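Local coordinates for Lin1909 protein (Listeria innocua, PDB 3FIJ) that is of unknown function but binds manganese and, as a class I glutamine amidotransferase-like protein, may hydrolyse gamma-glutamyl-gamma-aminobutyrate, at residues D35-Q38 / F43-A46; G152-D157 / M199-E204; N170-N175 / Q224-S229. One frame throughout, in Å; residues are numbered along the deposited sequence.

The three contacts sample one mixed sheet. Contact 1 packs a helix against one outermost strand, 43-47, and its centre lies about 16 Å from that of the chain; contacts 2 and 3 involve the other end, where 172-174 is outermost. Contact 2 holds two of the manganese ligands. Contact 3, their centres about 11 Å apart, ties the neighbouring strand to the C-terminal helix, and the Lys-172 side chain stays about 12 Å from the metal. Contacts 2 and 3 interlock through the Asp-157 to Lys-171 salt bridge, OD1 to NZ 2.9 Å. Contact 1 stands apart, its centre about 25 Å from that of contact 2, although its nearest atoms come within about 5 Å of contact 3.

Contact 1 (D35-Q38 / F43-A46); sequences DAIQ and FPIA
In the beta-alpha-beta unit made by strand 6-10, helix 31-40 and strand 43-47, Ile-37 and Gln-38 near the end of the helix meet Pro-44 on the strand that follows a short turn. The contact is made mainly by carbon atoms and centres on the proline ring. Ile-37 CG2 lies against Pro-44 CD at 3.6 Å and reaches Pro-44 CB at 3.7 Å, so one methyl spans two corners of the ring. This methyl branch lies anti to the backbone N (chi1 of the residue -67°), which turns it to the strand while the longer branch leads away; the isoleucine also packs on Ile-7 and Ile-9 of strand 6-10. Gln-38 comes in from beside the isoleucine and crosses the proline at about a right angle, its methylene CG resting 3.7 Å from Pro-44 CD and 3.9 Å from Pro-44 CG. Two successive helix residues thus rest on the proline ring, sharing its CD, and Pro-44 CB also leans on Ile-37 CB at 4.0 Å. Farther along the strand, Ala-46 makes backbone hydrogen bonds to a second subunit, another copy of the protein. Such a helix, laid on the parallel strands that it connects, is the repeating element of a doubly wound alpha/beta sheet.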
ATOM      1  N   ASP A  35      -0.988  25.486  17.174  1.00 19.58           N
ATOM      2  CA  ASP A  35       0.375  25.668  17.685  1.00 20.07           C
ATOM      3  C   ASP A  35       0.711  27.148  17.531  1.00 19.01           C
ATOM      4  O   ASP A  35       1.195  27.794  18.453  1.00 19.25           O
ATOM      5  CB  ASP A  35       1.406  24.857  16.883  1.00 20.64           C
ATOM      6  CG  ASP A  35       1.265  23.353  17.069  1.00 22.64           C
ATOM      7  OD1 ASP A  35       0.717  22.908  18.102  1.00 19.10           O
ATOM      8  OD2 ASP A  35       1.731  22.610  16.174  1.00 24.49           O
ATOM      9  N   ALA A  36       0.443  27.675  16.344  1.00 18.71           N
ATOM     10  CA  ALA A  36       0.702  29.075  16.048  1.00 18.21           C
ATOM     11  C   ALA A  36       0.004  30.000  17.042  1.00 17.75           C
ATOM     12  O   ALA A  36       0.620  30.897  17.608  1.00 19.42           O
ATOM     13  CB  ALA A  36       0.244  29.390  14.628  1.00 18.79           C
ATOM     14  N   ILE A  37      -1.283  29.785  17.258  1.00 16.62           N
ATOM     15  CA  ILE A  37      -2.018  30.630  18.180  1.00 16.58           C
ATOM     16  C   ILE A  37      -1.469  30.517  19.594  1.00 17.47           C
ATOM     17  O   ILE A  37      -1.273  31.526  20.274  1.00 19.36           O
ATOM     18  CB  ILE A  37      -3.520  30.275  18.190  1.00 16.63           C
ATOM     19  CG1 ILE A  37      -4.144  30.624  16.834  1.00 14.18           C
ATOM     20  CG2 ILE A  37      -4.221  30.994  19.335  1.00 15.96           C
ATOM     21  CD1 ILE A  37      -3.881  32.034  16.386  1.00 14.43           C
ATOM     22  N   GLN A  38      -1.216  29.292  20.040  1.00 16.89           N
ATOM     23  CA  GLN A  38      -0.700  29.082  21.385  1.00 17.68           C
ATOM     24  C   GLN A  38       0.679  29.695  21.591  1.00 17.67           C
ATOM     25  O   GLN A  38       0.954  30.260  22.648  1.00 16.89           O
ATOM     26  CB  GLN A  38      -0.674  27.591  21.715  1.00 16.34           C
ATOM     27  CG  GLN A  38      -2.049  27.030  22.056  1.00 13.47           C
ATOM     28  CD  GLN A  38      -2.055  25.515  22.144  1.00 14.01           C
ATOM     29  OE1 GLN A  38      -3.039  24.912  22.581  1.00 14.55           O
ATOM     30  NE2 GLN A  38      -0.962  24.890  21.720  1.00 12.88           N
ATOM     31  N   PHE A  43      -5.776  31.868  23.194  1.00 17.46           N
ATOM     32  CA  PHE A  43      -6.319  30.580  23.601  1.00 17.87           C
ATOM     33  C   PHE A  43      -7.179  30.126  22.444  1.00 16.68           C
ATOM     34  O   PHE A  43      -8.243  30.686  22.191  1.00 17.63           O
ATOM     35  CB  PHE A  43      -7.187  30.685  24.857  1.00 16.27           C
ATOM     36  CG  PHE A  43      -7.732  29.355  25.318  1.00 17.98           C
ATOM     37  CD1 PHE A  43      -6.901  28.424  25.937  1.00 17.35           C
ATOM     38  CD2 PHE A  43      -9.069  29.020  25.109  1.00 18.88           C
ATOM     39  CE1 PHE A  43      -7.392  27.184  26.345  1.00 17.89           C
ATOM     40  CE2 PHE A  43      -9.570  27.778  25.514  1.00 18.91           C
ATOM     41  CZ  PHE A  43      -8.730  26.859  26.132  1.00 18.39           C
ATOM     42  N   PRO A  44      -6.730  29.105  21.717  1.00 14.91           N
ATOM     43  CA  PRO A  44      -7.561  28.679  20.598  1.00 15.02           C
ATOM     44  C   PRO A  44      -8.625  27.645  20.948  1.00 15.75           C
ATOM     45  O   PRO A  44      -8.505  26.913  21.934  1.00 16.58           O
ATOM     46  CB  PRO A  44      -6.535  28.130  19.619  1.00 14.03           C
ATOM     47  CG  PRO A  44      -5.574  27.453  20.529  1.00 15.85           C
ATOM     48  CD  PRO A  44      -5.400  28.477  21.655  1.00 15.44           C
ATOM     49  N   ILE A  45      -9.685  27.630  20.147  1.00 14.19           N
ATOM     50  CA  ILE A  45     -10.750  26.643  20.263  1.00 14.41           C
ATOM     51  C   ILE A  45     -11.108  26.345  18.819  1.00 15.04           C
ATOM     52  O   ILE A  45     -11.150  27.249  17.975  1.00 16.68           O
ATOM     53  CB  ILE A  45     -12.029  27.137  20.997  1.00 14.56           C
ATOM     54  CG1 ILE A  45     -12.618  28.362  20.295  1.00 14.06           C
ATOM     55  CG2 ILE A  45     -11.732  27.364  22.468  1.00 12.43           C
ATOM     56  CD1 ILE A  45     -14.002  28.738  20.801  1.00 14.54           C
ATOM     57  N   ALA A  46     -11.324  25.076  18.516  1.00 15.35           N
ATOM     58  CA  ALA A  46     -11.677  24.701  17.160  1.00 15.77           C
ATOM     59  C   ALA A  46     -13.194  24.766  17.021  1.00 16.25           C
ATOM     60  O   ALA A  46     -13.924  24.226  17.849  1.00 16.44           O
ATOM     61  CB  ALA A  46     -11.177  23.299  16.857  1.00 14.50           C
TER

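Contact 2 (G152-D157 / M199-E204); sequences GSHTID and MIEAVE. With MN (manganese (II) ion), chain I.
His-154 and Glu-201 meet on a manganese ion: the side chains come from opposite directions, and their donor atoms take adjacent (cis) positions on the metal. His-154 NE2 binds it at 2.3 Å and Glu-201 OE2 at 2.4 Å. The two ligand atoms are 3.3 Å from one another without a hydrogen bond, held together by the shared ion. The imidazole and carboxylate planes stand 72° apart, so the groups neither stack nor lie flat on each other. A bend in the glutamate at chi2 (-70°) folds the carboxylate back to the ion, where it coordinates through one oxygen; OE1 stays at 3.5 Å from the metal and sits 3.3 Å from His-154 CE1.

The tight part is behind the carboxylate. There Ile-156 crosses the glutamate stem at about a right angle, its CG2 methyl 3.7 Å from Glu-201 CG, and Trp-217 packs on both residues. Strands 154-158 and 200-205 are not neighbours: 189-195 runs between them, so this apolar contact and the metal bridge over a strand of the sheet. At the start of strand 154-158, Ser-153 and His-154 form a classic beta bulge opposite Val-174. His-143, Ser-176 and His-178 bring the protein ligands to five.

In contrast to this apolar packing, the metal end holds a water. Bound to the manganese in the sixth position, it donates a 2.7 Å hydrogen bond to Glu-201 OE1, so the carboxylate oxygen that does not bind manganese steadies the one ligand not supplied by protein.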
ATOM      1  N   GLY A 152       9.547  28.571   1.916  1.00 21.38           N
ATOM      2  CA  GLY A 152       8.975  29.424   0.882  1.00 20.95           C
ATOM      3  C   GLY A 152       9.359  28.905  -0.490  1.00 19.79           C
ATOM      4  O   GLY A 152      10.350  28.180  -0.617  1.00 20.26           O
ATOM      5  N   SER A 153       8.590  29.258  -1.518  1.00 18.18           N
ATOM      6  CA  SER A 153       8.893  28.787  -2.864  1.00 17.41           C
ATOM      7  C   SER A 153       8.826  29.873  -3.930  1.00 17.46           C
ATOM      8  O   SER A 153       9.621  29.869  -4.872  1.00 18.06           O
ATOM      9  CB  SER A 153       7.952  27.634  -3.242  1.00 17.29           C
ATOM     10  OG  SER A 153       6.598  28.056  -3.257  1.00 15.39           O
ATOM     11  N   HIS A 154       7.863  30.783  -3.810  1.00 16.60           N
ATOM     12  CA  HIS A 154       7.746  31.861  -4.784  1.00 15.80           C
ATOM     13  C   HIS A 154       7.835  33.222  -4.097  1.00 16.43           C
ATOM     14  O   HIS A 154       7.345  33.392  -2.976  1.00 15.46           O
ATOM     15  CB  HIS A 154       6.451  31.737  -5.632  1.00 13.40           C
ATOM     16  CG  HIS A 154       5.169  31.664  -4.844  1.00 14.57           C
ATOM     17  ND1 HIS A 154       4.938  32.408  -3.708  1.00 13.54           N
ATOM     18  CD2 HIS A 154       4.011  31.002  -5.100  1.00 12.65           C
ATOM     19  CE1 HIS A 154       3.692  32.211  -3.297  1.00 13.71           C
ATOM     20  NE2 HIS A 154       3.111  31.364  -4.126  1.00 12.34           N
ATOM     21  N   THR A 155       8.483  34.178  -4.763  1.00 16.06           N
ATOM     22  CA  THR A 155       8.653  35.512  -4.195  1.00 17.32           C
ATOM     23  C   THR A 155       7.490  36.471  -4.484  1.00 16.46           C
ATOM     24  O   THR A 155       6.990  36.555  -5.598  1.00 17.41           O
ATOM     25  CB  THR A 155      10.022  36.154  -4.634  1.00 17.70           C
ATOM     26  OG1 THR A 155       9.801  37.436  -5.236  1.00 19.39           O
ATOM     27  CG2 THR A 155      10.774  35.247  -5.590  1.00 15.40           C
ATOM     28  N   ILE A 156       7.069  37.195  -3.457  1.00 16.28           N
ATOM     29  CA  ILE A 156       5.955  38.123  -3.583  1.00 17.27           C
ATOM     30  C   ILE A 156       6.333  39.584  -3.412  1.00 18.85           C
ATOM     31  O   ILE A 156       7.155  39.931  -2.566  1.00 19.20           O
ATOM     32  CB  ILE A 156       4.871  37.807  -2.544  1.00 15.61           C
ATOM     33  CG1 ILE A 156       5.485  37.838  -1.136  1.00 12.80           C
ATOM     34  CG2 ILE A 156       4.250  36.459  -2.857  1.00 16.25           C
ATOM     35  CD1 ILE A 156       4.503  37.593   0.001  1.00 12.29           C
ATOM     36  N   ASP A 157       5.715  40.434  -4.228  1.00 20.44           N
ATOM     37  CA  ASP A 157       5.931  41.874  -4.174  1.00 19.98           C
ATOM     38  C   ASP A 157       4.909  42.370  -3.160  1.00 20.74           C
ATOM     39  O   ASP A 157       3.719  42.054  -3.257  1.00 21.10           O
ATOM     40  CB  ASP A 157       5.660  42.499  -5.540  1.00 17.84           C
ATOM     41  CG  ASP A 157       6.526  41.911  -6.628  1.00 18.95           C
ATOM     42  OD1 ASP A 157       7.749  42.154  -6.620  1.00 20.86           O
ATOM     43  OD2 ASP A 157       5.988  41.196  -7.496  1.00 22.31           O
HETATM   44  N   MSE A 199      -0.569  36.783  -9.841  1.00 15.04           N
HETATM   45  CA  MSE A 199      -1.607  36.188  -9.005  1.00 16.42           C
HETATM   46  C   MSE A 199      -1.673  36.823  -7.605  1.00 16.50           C
HETATM   47  O   MSE A 199      -0.666  37.252  -7.047  1.00 17.17           O
HETATM   48  CB  MSE A 199      -1.398  34.675  -8.917  1.00 19.16           C
HETATM   49  CG  MSE A 199      -1.550  33.964 -10.253  1.00 21.03           C
HETATM   50 SE   MSE A 199      -3.361  34.119 -11.027  1.00 28.37          SE
HETATM   51  CE  MSE A 199      -3.050  35.604 -12.217  1.00 25.73           C
ATOM     52  N   ILE A 200      -2.878  36.885  -7.052  1.00 16.01           N
ATOM     53  CA  ILE A 200      -3.118  37.489  -5.746  1.00 16.31           C
ATOM     54  C   ILE A 200      -2.711  36.610  -4.570  1.00 15.38           C
ATOM     55  O   ILE A 200      -3.239  35.509  -4.390  1.00 16.44           O
ATOM     56  CB  ILE A 200      -4.609  37.864  -5.612  1.00 15.92           C
ATOM     57  CG1 ILE A 200      -4.936  38.968  -6.615  1.00 15.70           C
ATOM     58  CG2 ILE A 200      -4.916  38.306  -4.188  1.00 16.83           C
ATOM     59  CD1 ILE A 200      -6.415  39.130  -6.893  1.00 14.40           C
ATOM     60  N   GLU A 201      -1.786  37.117  -3.760  1.00 16.56           N
ATOM     61  CA  GLU A 201      -1.267  36.388  -2.601  1.00 15.52           C
ATOM     62  C   GLU A 201      -1.711  36.944  -1.252  1.00 15.43           C
ATOM     63  O   GLU A 201      -1.700  36.226  -0.246  1.00 15.32           O
ATOM     64  CB  GLU A 201       0.264  36.349  -2.658  1.00 14.99           C
ATOM     65  CG  GLU A 201       0.851  35.399  -3.704  1.00 12.98           C
ATOM     66  CD  GLU A 201       0.655  33.918  -3.368  1.00 15.44           C
ATOM     67  OE1 GLU A 201       0.837  33.528  -2.192  1.00 14.09           O
ATOM     68  OE2 GLU A 201       0.333  33.132  -4.285  1.00 13.65           O
ATOM     69  N   ALA A 202      -2.101  38.214  -1.225  1.00 15.59           N
ATOM     70  CA  ALA A 202      -2.544  38.841   0.015  1.00 15.84           C
ATOM     71  C   ALA A 202      -3.606  39.914  -0.230  1.00 17.96           C
ATOM     72  O   ALA A 202      -3.497  40.738  -1.145  1.00 19.23           O
ATOM     73  CB  ALA A 202      -1.346  39.444   0.757  1.00 13.31           C
ATOM     74  N   VAL A 203      -4.635  39.913   0.605  1.00 18.99           N
ATOM     75  CA  VAL A 203      -5.705  40.881   0.473  1.00 19.48           C
ATOM     76  C   VAL A 203      -5.975  41.518   1.826  1.00 21.94           C
ATOM     77  O   VAL A 203      -5.936  40.840   2.853  1.00 22.87           O
ATOM     78  CB  VAL A 203      -7.005  40.201  -0.010  1.00 20.62           C
ATOM     79  CG1 VAL A 203      -8.128  41.237  -0.154  1.00 19.04           C
ATOM     80  CG2 VAL A 203      -6.750  39.477  -1.322  1.00 18.11           C
ATOM     81  N   GLU A 204      -6.228  42.822   1.830  1.00 22.90           N
ATOM     82  CA  GLU A 204      -6.546  43.529   3.063  1.00 23.81           C
ATOM     83  C   GLU A 204      -7.812  44.340   2.836  1.00 25.20           C
ATOM     84  O   GLU A 204      -8.229  44.561   1.702  1.00 23.86           O
ATOM     85  CB  GLU A 204      -5.381  44.425   3.484  1.00 23.22           C
ATOM     86  CG  GLU A 204      -4.120  43.614   3.774  1.00 25.59           C
ATOM     87  CD  GLU A 204      -2.916  44.450   4.159  1.00 26.11           C
ATOM     88  OE1 GLU A 204      -1.796  43.893   4.164  1.00 26.54           O
ATOM     89  OE2 GLU A 204      -3.082  45.652   4.459  1.00 26.79           O
TER
HETATM   90 MN    MN I 300       0.848  30.769  -4.287  1.00 15.60          MN
HETATM   91  O   HOH W   1       0.909  30.799  -2.023  1.00 13.41           O

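Contact 3 (N170-N175 / Q224-S229); sequences NKKLVN and QTDPES
Lys-172 reaches across to Glu-228 and Asp-226 in a three-residue salt-bridge network. Its ammonium NZ lies 3.2 Å from Glu-228 OE1 and, more loosely, 3.5 Å from Asp-226 OD1. Meanwhile Asp-226 OD1 is also engaged from the helix: Ser-229 OG donates to Asp-226 OD1 at 2.6 Å, and OD1 accepts with its anti lone pair, the one away from OD2. Ser-229 N gives the same oxygen a weak bond, at 3.4 Å with an angle of 130°.

This places Asp-226 as the N-cap of helix 227-241. Two acidic side chains at a helix start are likely to be well matched to the dipole there, and the lysine, arriving from segment 170-175, brings positive charge to both carboxylates.

The lysine comes alongside the glutamate, the two side chains sliding past each other in opposite directions, so its methylenes touch as well as its tip. Glu-228 OE1 is 3.1 Å from Lys-172 CE and 3.2 Å from Lys-172 CD. Bends at chi2 (82°) and chi4 (-46°) carry the lysine chain around to this oxygen, whereas the glutamate runs extended beyond CG. Further out, Asn-175 OD1 accepts a hydrogen bond from the backbone N of His-218, a residue that may belong to a catalytic triad. Lys-172 pairs by backbone with Ile-156 of strand 154-158, and Leu-173 packs on Gln-76 of a third subunit.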
ATOM      1  N   ASN A 170       9.642  43.426   1.175  1.00 24.51           N
ATOM      2  CA  ASN A 170       9.320  43.173  -0.217  1.00 23.96           C
ATOM      3  C   ASN A 170      10.214  42.043  -0.737  1.00 24.28           C
ATOM      4  O   ASN A 170      11.331  41.865  -0.263  1.00 23.27           O
ATOM      5  CB  ASN A 170       9.533  44.443  -1.036  1.00 23.59           C
ATOM      6  CG  ASN A 170       8.997  44.319  -2.447  1.00 23.95           C
ATOM      7  OD1 ASN A 170       7.883  43.826  -2.658  1.00 21.96           O
ATOM      8  ND2 ASN A 170       9.778  44.780  -3.423  1.00 22.76           N
ATOM      9  N   LYS A 171       9.704  41.270  -1.695  1.00 24.33           N
ATOM     10  CA  LYS A 171      10.450  40.162  -2.284  1.00 24.70           C
ATOM     11  C   LYS A 171      10.637  38.949  -1.362  1.00 24.87           C
ATOM     12  O   LYS A 171      11.446  38.069  -1.642  1.00 26.12           O
ATOM     13  CB  LYS A 171      11.810  40.663  -2.773  1.00 25.17           C
ATOM     14  CG  LYS A 171      11.720  41.721  -3.865  1.00 26.48           C
ATOM     15  CD  LYS A 171      11.223  41.121  -5.170  1.00 26.72           C
ATOM     16  CE  LYS A 171      11.053  42.181  -6.249  1.00 26.74           C
ATOM     17  NZ  LYS A 171      10.446  41.588  -7.480  1.00 26.36           N
ATOM     18  N   LYS A 172       9.889  38.912  -0.267  1.00 24.55           N
ATOM     19  CA  LYS A 172       9.942  37.798   0.686  1.00 25.39           C
ATOM     20  C   LYS A 172       9.457  36.502   0.024  1.00 24.60           C
ATOM     21  O   LYS A 172       8.478  36.519  -0.728  1.00 24.72           O
ATOM     22  CB  LYS A 172       9.037  38.117   1.880  1.00 26.79           C
ATOM     23  CG  LYS A 172       8.641  36.931   2.744  1.00 26.50           C
ATOM     24  CD  LYS A 172       9.718  36.570   3.733  1.00 28.56           C
ATOM     25  CE  LYS A 172       9.172  35.614   4.780  1.00 29.09           C
ATOM     26  NZ  LYS A 172       7.860  36.108   5.274  1.00 29.76           N
ATOM     27  N   LEU A 173      10.132  35.385   0.285  1.00 22.61           N
ATOM     28  CA  LEU A 173       9.692  34.120  -0.294  1.00 21.40           C
ATOM     29  C   LEU A 173       8.679  33.464   0.629  1.00 20.51           C
ATOM     30  O   LEU A 173       8.904  33.321   1.825  1.00 19.61           O
ATOM     31  CB  LEU A 173      10.865  33.179  -0.562  1.00 23.34           C
ATOM     32  CG  LEU A 173      11.380  33.209  -2.015  1.00 25.16           C
ATOM     33  CD1 LEU A 173      11.854  34.618  -2.369  1.00 25.21           C
ATOM     34  CD2 LEU A 173      12.517  32.218  -2.186  1.00 23.09           C
ATOM     35  N   VAL A 174       7.556  33.071   0.048  1.00 19.76           N
ATOM     36  CA  VAL A 174       6.453  32.474   0.787  1.00 18.84           C
ATOM     37  C   VAL A 174       6.050  31.113   0.182  1.00 16.30           C
ATOM     38  O   VAL A 174       6.276  30.871  -1.002  1.00 14.42           O
ATOM     39  CB  VAL A 174       5.284  33.481   0.766  1.00 19.55           C
ATOM     40  CG1 VAL A 174       4.052  32.866   0.154  1.00 21.01           C
ATOM     41  CG2 VAL A 174       5.048  34.019   2.158  1.00 19.43           C
ATOM     42  N   ASN A 175       5.459  30.223   0.982  1.00 15.34           N
ATOM     43  CA  ASN A 175       5.079  28.910   0.450  1.00 14.46           C
ATOM     44  C   ASN A 175       3.778  28.940  -0.358  1.00 14.33           C
ATOM     45  O   ASN A 175       3.119  29.976  -0.435  1.00 12.86           O
ATOM     46  CB  ASN A 175       5.008  27.850   1.561  1.00 12.30           C
ATOM     47  CG  ASN A 175       4.027  28.196   2.669  1.00 11.99           C
ATOM     48  OD1 ASN A 175       3.365  29.235   2.650  1.00 12.36           O
ATOM     49  ND2 ASN A 175       3.933  27.308   3.651  1.00  9.48           N
ATOM     50  N   GLN A 224       7.270  28.230  12.777  1.00 23.45           N
ATOM     51  CA  GLN A 224       8.204  27.557  13.665  1.00 25.00           C
ATOM     52  C   GLN A 224       9.655  27.888  13.257  1.00 25.25           C
ATOM     53  O   GLN A 224      10.565  27.873  14.092  1.00 25.21           O
ATOM     54  CB  GLN A 224       7.968  26.040  13.618  1.00 25.30           C
ATOM     55  CG  GLN A 224       6.494  25.637  13.743  1.00 28.02           C
ATOM     56  CD  GLN A 224       5.743  25.560  12.396  1.00 28.54           C
ATOM     57  OE1 GLN A 224       5.870  26.437  11.535  1.00 24.99           O
ATOM     58  NE2 GLN A 224       4.943  24.507  12.232  1.00 30.00           N
ATOM     59  N   THR A 225       9.867  28.195  11.979  1.00 23.05           N
ATOM     60  CA  THR A 225      11.209  28.507  11.496  1.00 23.24           C
ATOM     61  C   THR A 225      11.286  29.786  10.677  1.00 23.58           C
ATOM     62  O   THR A 225      12.178  29.931   9.848  1.00 25.39           O
ATOM     63  CB  THR A 225      11.774  27.381  10.620  1.00 23.86           C
ATOM     64  OG1 THR A 225      11.048  27.323   9.382  1.00 24.09           O
ATOM     65  CG2 THR A 225      11.660  26.039  11.337  1.00 24.95           C
ATOM     66  N   ASP A 226      10.357  30.707  10.900  1.00 23.14           N
ATOM     67  CA  ASP A 226      10.345  31.973  10.168  1.00 24.00           C
ATOM     68  C   ASP A 226       9.666  32.997  11.065  1.00 22.91           C
ATOM     69  O   ASP A 226       8.447  33.128  11.064  1.00 23.38           O
ATOM     70  CB  ASP A 226       9.573  31.823   8.853  1.00 24.03           C
ATOM     71  CG  ASP A 226       9.628  33.077   7.991  1.00 24.73           C
ATOM     72  OD1 ASP A 226       8.557  33.526   7.537  1.00 22.93           O
ATOM     73  OD2 ASP A 226      10.738  33.610   7.756  1.00 27.77           O
ATOM     74  N   PRO A 227      10.458  33.739  11.847  1.00 23.61           N
ATOM     75  CA  PRO A 227       9.919  34.752  12.764  1.00 22.56           C
ATOM     76  C   PRO A 227       8.855  35.667  12.176  1.00 21.72           C
ATOM     77  O   PRO A 227       7.847  35.954  12.826  1.00 22.56           O
ATOM     78  CB  PRO A 227      11.166  35.511  13.206  1.00 23.54           C
ATOM     79  CG  PRO A 227      12.224  34.419  13.213  1.00 23.03           C
ATOM     80  CD  PRO A 227      11.932  33.690  11.913  1.00 21.83           C
ATOM     81  N   GLU A 228       9.065  36.118  10.949  1.00 20.78           N
ATOM     82  CA  GLU A 228       8.108  37.016  10.311  1.00 20.96           C
ATOM     83  C   GLU A 228       6.725  36.374  10.199  1.00 20.20           C
ATOM     84  O   GLU A 228       5.705  37.034  10.382  1.00 18.19           O
ATOM     85  CB  GLU A 228       8.636  37.423   8.939  1.00 23.80           C
ATOM     86  CG  GLU A 228      10.085  37.893   8.999  1.00 28.40           C
ATOM     87  CD  GLU A 228      10.607  38.405   7.674  1.00 30.77           C
ATOM     88  OE1 GLU A 228      10.275  37.798   6.631  1.00 33.07           O
ATOM     89  OE2 GLU A 228      11.360  39.404   7.680  1.00 32.56           O
ATOM     90  N   SER A 229       6.696  35.080   9.902  1.00 18.80           N
ATOM     91  CA  SER A 229       5.440  34.368   9.800  1.00 19.60           C
ATOM     92  C   SER A 229       4.724  34.408  11.148  1.00 19.89           C
ATOM     93  O   SER A 229       3.509  34.651  11.224  1.00 18.72           O
ATOM     94  CB  SER A 229       5.693  32.926   9.389  1.00 20.02           C
ATOM     95  OG  SER A 229       6.094  32.865   8.036  1.00 22.21           O
TER